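Local coordinates for protein cryptochrome DASH, chloroplastic/mitochondrial (Arabidopsis thaliana, PDB 2VTB) that repairs cyclobutane pyrimidine dimers in single-stranded DNA as an FAD- and folate-binding photolyase and may also serve as a photoreceptor, at residues Glu14-Val19 and Glu253-Gly258; Arg48-Val53 and Phe141-Thr146; Cys206-Ser211 and Ser299-Tyr304. All coordinates share one frame; numbering follows the deposited sequence.

Contact 1. Residues Glu14-Val19 and Glu253-Gly258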
# COMPACT_ATOMS: atom_id res chain seq x y z
N GLU B 14 36.37 8.74 -23.63
CA GLU B 14 36.37 10.15 -24.03
C GLU B 14 35.17 10.53 -24.89
O GLU B 14 34.65 11.64 -24.77
CB GLU B 14 37.67 10.51 -24.75
CG GLU B 14 38.63 11.29 -23.90
CD GLU B 14 39.17 10.53 -22.71
OE1 GLU B 14 38.99 11.00 -21.56
OE2 GLU B 14 39.80 9.46 -22.93
N GLU B 15 34.75 9.63 -25.77
CA GLU B 15 33.50 9.81 -26.52
C GLU B 15 32.29 9.87 -25.58
O GLU B 15 31.38 10.68 -25.78
CB GLU B 15 33.32 8.68 -27.53
CG GLU B 15 34.23 8.79 -28.74
CD GLU B 15 34.09 7.60 -29.68
OE1 GLU B 15 34.20 6.45 -29.20
OE2 GLU B 15 33.87 7.83 -30.88
N ILE B 16 32.29 9.01 -24.56
CA ILE B 16 31.22 9.01 -23.55
C ILE B 16 31.14 10.36 -22.83
O ILE B 16 30.05 10.90 -22.66
CB ILE B 16 31.42 7.88 -22.50
CG1 ILE B 16 31.17 6.51 -23.15
CG2 ILE B 16 30.47 8.07 -21.31
CD1 ILE B 16 31.52 5.34 -22.26
N ASP B 17 32.29 10.91 -22.46
CA ASP B 17 32.35 12.21 -21.80
C ASP B 17 31.78 13.31 -22.68
O ASP B 17 31.01 14.14 -22.21
CB ASP B 17 33.79 12.57 -21.45
CG ASP B 17 34.37 11.66 -20.41
OD1 ASP B 17 33.61 11.23 -19.51
OD2 ASP B 17 35.58 11.39 -20.49
N SER B 18 32.18 13.30 -23.94
CA SER B 18 31.72 14.29 -24.91
C SER B 18 30.20 14.24 -25.09
O SER B 18 29.53 15.27 -25.04
CB SER B 18 32.43 14.07 -26.25
OG SER B 18 33.84 14.20 -26.11
N VAL B 19 29.66 13.04 -25.26
CA VAL B 19 28.22 12.86 -25.45
C VAL B 19 27.44 13.28 -24.20
O VAL B 19 26.40 13.94 -24.30
CB VAL B 19 27.86 11.40 -25.84
CG1 VAL B 19 26.36 11.22 -25.97
CG2 VAL B 19 28.56 11.01 -27.13
N GLU B 253 25.74 6.91 -15.43
CA GLU B 253 24.89 7.82 -16.20
C GLU B 253 25.52 8.25 -17.52
O GLU B 253 24.83 8.32 -18.54
CB GLU B 253 24.54 9.05 -15.36
CG GLU B 253 23.80 10.15 -16.11
CD GLU B 253 23.33 11.27 -15.20
OE1 GLU B 253 23.98 11.53 -14.16
OE2 GLU B 253 22.30 11.90 -15.53
N SER B 254 26.82 8.55 -17.52
CA SER B 254 27.48 9.00 -18.75
C SER B 254 27.38 7.92 -19.83
O SER B 254 26.97 8.20 -20.96
CB SER B 254 28.93 9.38 -18.49
OG SER B 254 29.01 10.34 -17.44
N ALA B 255 27.72 6.69 -19.48
CA ALA B 255 27.63 5.57 -20.42
C ALA B 255 26.18 5.33 -20.88
O ALA B 255 25.94 5.04 -22.05
CB ALA B 255 28.22 4.32 -19.81
N GLY B 256 25.23 5.46 -19.95
CA GLY B 256 23.81 5.28 -20.24
C GLY B 256 23.28 6.26 -21.27
O GLY B 256 22.61 5.87 -22.23
N VAL B 257 23.58 7.54 -21.08
CA VAL B 257 23.17 8.56 -22.05
C VAL B 257 23.93 8.41 -23.37
O VAL B 257 23.42 8.77 -24.44
CB VAL B 257 23.29 10.00 -21.48
CG1 VAL B 257 22.51 10.11 -20.17
CG2 VAL B 257 24.76 10.43 -21.31
N GLY B 258 25.14 7.84 -23.29
CA GLY B 258 25.90 7.46 -24.47
C GLY B 258 25.21 6.40 -25.32
O GLY B 258 25.21 6.49 -26.54
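I16 meets the turn S254-A255 through its CG2 methyl, which lies 3.4 Å from S254 C and, tighter than usual for two carbons, 3.5 Å from S254 CB. CG2 stands anti to the backbone N of I16 (the CG1 branch has chi1 -70°), which turns it onto the second helix, while the extended CG1 branch carries CD1 to 4.2 Å from A255 CB. One turn later V19 CG1 rests 4.1 Å from G258 CA. G258 has no side chain, and its CA is 5.6 Å from I16 CA, the closest CA pair between the two segments; a CB here would point at I16. No hydrogen bond crosses: the helices meet through van der Waals packing, largely of methyl groups on the backbone of the second helix. S254 OG is engaged by D105 and N109 of helix 93-111, and D17 forms a salt bridge with K108 of the same helix. The axes of the segments 14-19 and 253-258 approach to 8.5 Å at a crossing angle of 80°, and the touching patch is compact, 227 Å² in all. Helix 13-27 thus lies across the first turns of helix 253-266, with helix 93-111 bordering both and the parallel strands 5-8 and 246-249 leading into the two crossing helices.

Contact 2. Residues Arg48-Val53 and Phe141-Thr146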
# COMPACT_ATOMS: atom_id res chain seq x y z
N ARG B 48 19.83 5.68 -3.84
CA ARG B 48 19.66 4.23 -3.82
C ARG B 48 19.78 3.68 -5.24
O ARG B 48 20.90 3.44 -5.70
CB ARG B 48 18.33 3.87 -3.16
CG ARG B 48 18.21 4.36 -1.72
CD ARG B 48 16.76 4.52 -1.29
NE ARG B 48 16.21 3.30 -0.73
CZ ARG B 48 14.93 3.13 -0.40
NH1 ARG B 48 14.56 1.98 0.13
NH2 ARG B 48 14.03 4.08 -0.61
N ASN B 49 18.67 3.51 -5.96
CA ASN B 49 18.74 3.10 -7.37
C ASN B 49 18.31 4.23 -8.29
O ASN B 49 17.49 4.06 -9.19
CB ASN B 49 17.95 1.81 -7.60
CG ASN B 49 18.77 0.58 -7.26
OD1 ASN B 49 19.72 0.24 -7.97
ND2 ASN B 49 18.43 -0.07 -6.16
N ASP B 50 18.90 5.40 -8.05
CA ASP B 50 18.59 6.62 -8.78
C ASP B 50 19.88 7.38 -9.05
O ASP B 50 19.97 8.58 -8.82
CB ASP B 50 17.57 7.47 -8.01
CG ASP B 50 18.02 7.81 -6.59
OD1 ASP B 50 19.02 7.22 -6.10
OD2 ASP B 50 17.35 8.65 -5.96
N LEU B 51 20.87 6.64 -9.55
CA LEU B 51 22.25 7.12 -9.61
C LEU B 51 22.49 7.96 -10.86
O LEU B 51 23.20 7.55 -11.79
CB LEU B 51 23.22 5.93 -9.56
CG LEU B 51 23.07 4.98 -8.36
CD1 LEU B 51 24.12 3.85 -8.45
CD2 LEU B 51 23.16 5.70 -7.01
N ARG B 52 21.88 9.15 -10.86
CA ARG B 52 21.98 10.11 -11.94
C ARG B 52 21.73 11.53 -11.42
O ARG B 52 21.12 11.72 -10.36
CB ARG B 52 20.93 9.80 -13.02
CG ARG B 52 19.49 10.00 -12.55
CD ARG B 52 18.44 9.73 -13.63
NE ARG B 52 17.11 10.10 -13.13
CZ ARG B 52 16.35 9.35 -12.33
NH1 ARG B 52 16.75 8.14 -11.93
NH2 ARG B 52 15.18 9.80 -11.94
N VAL B 53 22.18 12.51 -12.19
CA VAL B 53 21.81 13.90 -11.98
C VAL B 53 20.60 14.30 -12.83
O VAL B 53 19.69 14.95 -12.32
CB VAL B 53 23.00 14.84 -12.24
CG1 VAL B 53 22.58 16.30 -12.03
CG2 VAL B 53 24.15 14.49 -11.32
N PHE B 141 16.24 13.62 1.75
CA PHE B 141 15.46 13.34 0.55
C PHE B 141 15.91 12.03 -0.08
O PHE B 141 17.11 11.72 -0.09
CB PHE B 141 15.59 14.47 -0.47
CG PHE B 141 14.78 15.70 -0.13
CD1 PHE B 141 13.45 15.81 -0.52
CD2 PHE B 141 15.35 16.73 0.59
CE1 PHE B 141 12.70 16.94 -0.20
CE2 PHE B 141 14.61 17.87 0.91
CZ PHE B 141 13.29 17.97 0.52
N ALA B 142 14.95 11.29 -0.61
CA ALA B 142 15.22 10.03 -1.31
C ALA B 142 14.04 9.66 -2.21
O ALA B 142 12.92 10.17 -2.02
CB ALA B 142 15.49 8.91 -0.30
N HIS B 143 14.28 8.77 -3.17
CA HIS B 143 13.19 8.21 -3.98
C HIS B 143 12.47 7.10 -3.22
O HIS B 143 13.10 6.32 -2.50
CB HIS B 143 13.69 7.69 -5.34
CG HIS B 143 13.80 8.76 -6.38
ND1 HIS B 143 15.01 9.27 -6.79
CD2 HIS B 143 12.85 9.44 -7.07
CE1 HIS B 143 14.81 10.21 -7.70
NE2 HIS B 143 13.51 10.33 -7.89
N LYS B 144 11.15 7.07 -3.37
CA LYS B 144 10.29 6.03 -2.81
C LYS B 144 10.48 4.71 -3.56
O LYS B 144 10.49 4.69 -4.79
CB LYS B 144 8.82 6.46 -2.92
CG LYS B 144 7.80 5.52 -2.27
CD LYS B 144 7.78 5.67 -0.75
CE LYS B 144 6.84 4.66 -0.10
NZ LYS B 144 7.38 3.28 -0.17
N GLU B 145 10.60 3.61 -2.82
CA GLU B 145 10.62 2.28 -3.42
C GLU B 145 9.31 1.56 -3.12
O GLU B 145 8.45 2.09 -2.42
CB GLU B 145 11.83 1.50 -2.92
CG GLU B 145 13.14 2.03 -3.48
CD GLU B 145 13.40 1.58 -4.91
OE1 GLU B 145 12.46 1.09 -5.57
OE2 GLU B 145 14.56 1.70 -5.37
N THR B 146 9.15 0.36 -3.68
CA THR B 146 7.86 -0.34 -3.64
C THR B 146 7.88 -1.70 -2.93
O THR B 146 6.85 -2.11 -2.38
CB THR B 146 7.27 -0.52 -5.06
OG1 THR B 146 8.17 -1.31 -5.85
CG2 THR B 146 7.06 0.82 -5.74
O HOH W 1 15.88 4.22 -5.63
O HOH W 2 16.89 7.88 -3.42
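D50 and H143 meet in a histidine-carboxylate hydrogen bond, and the aspartate can be followed outward from its CB, which lies 3.4 Å from H143 ND1. With chi1 at 55°, CG sits between the backbone N and the carbonyl carbon, and the carboxylate divides its two oxygens between two tasks. OD1 turns back to its own loop and accepts from R48 N on the syn side, 29° out of the carboxylate plane. OD2 takes H143 ND1 at 2.6 Å through its anti lone pair; the N-H...O angle of 175° is almost straight, and the oxygen lies in the ring plane, at its edge. A water donates to the same OD2 and accepts from H143 N, so backbone and ring of one histidine are tied to one oxygen.

These residues sit at the C-terminal ends of the neighbouring parallel strands 42-47 and 137-143 of the photolyase alpha/beta domain, where the loops following the strands meet.

Further along, the R48 guanidinium lies with one face against E145 CG, 3.5 Å above the plane, the two side chains sliding past each other in opposite directions. The E145 carboxylate is turned nearly perpendicular to it and forms its salt bridge with R334. R48 NH2 makes a weak, bent hydrogen bond to H143 O (3.1 Å) at the guanidinium edge, but its stronger partner is E154, which also receives K144 NZ and E145 N. A second water links N49 N, 2.9 Å away, to E145 OE2.

Contact 3. Residues Cys206-Ser211 and Ser299-Tyr304; sequences CSIRSS and SPRFIY
The N-terminal turn of helix 300-313, with S299 at its N-cap position, receives the extended loop that follows helix 195-205. Y304 faces this loop, and I208 lies over its ring: CD1 is 3.7 Å from the ring centroid and only 1° off the normal, a CH-pi contact centred on the face. The other branch, I208 CG2, lies 3.5 Å from Y304 CD2, so both branches of the isoleucine lie against the tyrosine. The ring reaches them because its CG is anti to the backbone N (chi1 177°). Replacing the tyrosine by an alanine would remove the ring under I208 CD1 and is likely to leave a gap between the loop and the helix.

One turn earlier R301 runs alongside the chain of R209, its CD 3.5 Å from R209 O and 4.0 Å from R209 CB. A bend at chi3 carries its guanidinium past the loop backbone towards D55, its salt-bridge partner. S211 CB lies 4.3 Å from R301 CB, while S211 OG bonds to E305. No direct hydrogen bond crosses; instead a water donates to both R209 O (2.6 Å) and R301 O (3.0 Å) and lies at the edge of the Y304 ring.

The guanidinium planes of R209 and R301 are 7° apart, and their NH1 atoms are not in contact. Within this chain R209 is paired with D183 and R301 with D55, so the two like charges are probably offset by separate carboxylates, which would make it tolerable for the two to lie side by side.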
# COMPACT_ATOMS: atom_id res chain seq x y z
N CYS B 206 -3.78 9.91 -19.55
CA CYS B 206 -2.61 10.52 -18.89
C CYS B 206 -1.66 11.20 -19.86
O CYS B 206 -1.55 10.78 -21.02
CB CYS B 206 -1.81 9.47 -18.11
SG CYS B 206 -2.78 8.55 -16.95
N SER B 207 -0.98 12.22 -19.36
CA SER B 207 0.15 12.82 -20.05
C SER B 207 1.44 12.34 -19.40
O SER B 207 1.49 12.09 -18.19
CB SER B 207 0.09 14.35 -19.96
OG SER B 207 -1.09 14.84 -20.58
N ILE B 208 2.49 12.21 -20.21
CA ILE B 208 3.83 11.94 -19.68
C ILE B 208 4.43 13.30 -19.34
O ILE B 208 4.39 14.22 -20.16
CB ILE B 208 4.70 11.18 -20.70
CG1 ILE B 208 4.08 9.80 -21.00
CG2 ILE B 208 6.12 11.01 -20.17
CD1 ILE B 208 4.69 9.08 -22.19
N ARG B 209 4.94 13.45 -18.12
CA ARG B 209 5.48 14.74 -17.70
C ARG B 209 6.78 15.01 -18.43
O ARG B 209 7.50 14.08 -18.81
CB ARG B 209 5.72 14.75 -16.19
CG ARG B 209 4.47 14.64 -15.34
CD ARG B 209 4.82 14.59 -13.87
NE ARG B 209 3.62 14.51 -13.04
CZ ARG B 209 3.61 14.62 -11.71
NH1 ARG B 209 4.73 14.84 -11.02
NH2 ARG B 209 2.46 14.54 -11.05
N SER B 210 7.09 16.29 -18.62
CA SER B 210 8.41 16.71 -19.09
C SER B 210 9.43 16.29 -18.05
O SER B 210 9.12 16.25 -16.86
CB SER B 210 8.46 18.24 -19.26
OG SER B 210 7.59 18.65 -20.29
N SER B 211 10.65 15.99 -18.48
CA SER B 211 11.72 15.67 -17.54
C SER B 211 12.07 16.92 -16.72
O SER B 211 11.98 18.04 -17.22
CB SER B 211 12.97 15.15 -18.26
OG SER B 211 13.58 16.16 -19.04
N SER B 299 16.45 7.74 -17.02
CA SER B 299 15.04 7.70 -16.64
C SER B 299 14.15 7.64 -17.88
O SER B 299 14.53 8.13 -18.93
CB SER B 299 14.68 8.91 -15.78
OG SER B 299 14.85 10.12 -16.50
N PRO B 300 12.96 7.03 -17.76
CA PRO B 300 12.03 6.96 -18.90
C PRO B 300 11.47 8.30 -19.42
O PRO B 300 11.16 8.39 -20.60
CB PRO B 300 10.90 6.06 -18.39
CG PRO B 300 11.01 6.03 -16.94
CD PRO B 300 12.45 6.30 -16.58
N ARG B 301 11.34 9.32 -18.57
CA ARG B 301 10.89 10.63 -19.05
C ARG B 301 11.90 11.27 -20.00
O ARG B 301 11.52 11.91 -20.98
CB ARG B 301 10.59 11.59 -17.89
CG ARG B 301 9.31 11.24 -17.16
CD ARG B 301 8.92 12.28 -16.14
NE ARG B 301 9.95 12.49 -15.13
CZ ARG B 301 9.71 12.72 -13.83
NH1 ARG B 301 8.47 12.76 -13.36
NH2 ARG B 301 10.74 12.91 -13.01
N PHE B 302 13.18 11.09 -19.70
CA PHE B 302 14.27 11.53 -20.58
C PHE B 302 14.27 10.73 -21.88
O PHE B 302 14.40 11.30 -22.97
CB PHE B 302 15.61 11.40 -19.85
CG PHE B 302 16.81 11.33 -20.76
CD1 PHE B 302 17.26 12.46 -21.42
CD2 PHE B 302 17.48 10.13 -20.94
CE1 PHE B 302 18.37 12.39 -22.26
CE2 PHE B 302 18.59 10.06 -21.78
CZ PHE B 302 19.04 11.19 -22.44
N ILE B 303 14.08 9.42 -21.78
CA ILE B 303 14.00 8.56 -22.97
C ILE B 303 12.82 8.97 -23.86
O ILE B 303 12.98 9.07 -25.08
CB ILE B 303 13.88 7.07 -22.61
CG1 ILE B 303 15.14 6.62 -21.85
CG2 ILE B 303 13.70 6.22 -23.89
CD1 ILE B 303 15.07 5.19 -21.31
N TYR B 304 11.67 9.24 -23.26
CA TYR B 304 10.51 9.73 -24.03
C TYR B 304 10.81 11.05 -24.77
O TYR B 304 10.41 11.20 -25.93
CB TYR B 304 9.29 9.88 -23.12
CG TYR B 304 8.07 10.46 -23.82
CD1 TYR B 304 7.51 9.83 -24.92
CD2 TYR B 304 7.48 11.64 -23.37
CE1 TYR B 304 6.39 10.36 -25.57
CE2 TYR B 304 6.37 12.18 -24.00
CZ TYR B 304 5.83 11.54 -25.10
OH TYR B 304 4.73 12.08 -25.72
O HOH W 3 9.03 13.55 -20.90

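How the contacts relate
Contact 2 lies in sequence inside the loop closed by contact 1, whereas contacts 1 and 3 interleave along the chain and contact 3 follows contact 2. Contacts 1 and 2, with centres 21 Å apart, meet where E253 OE1 lies 2.8 Å from V53 N, a probable hydrogen bond; contacts 1 and 3, also 21 Å apart between centres, meet at V257 CG1 and F302 CE2 (4.2 Å). Contacts 2 and 3 are closer, 16 Å between centres, with R52 NE packed on S299 CB. In contact 2 the N49 side chain is about 7 Å from a bound MHF and about 11 Å from the FAD; the A255 and Y304 side chains are about 14 and 12 Å from the FAD.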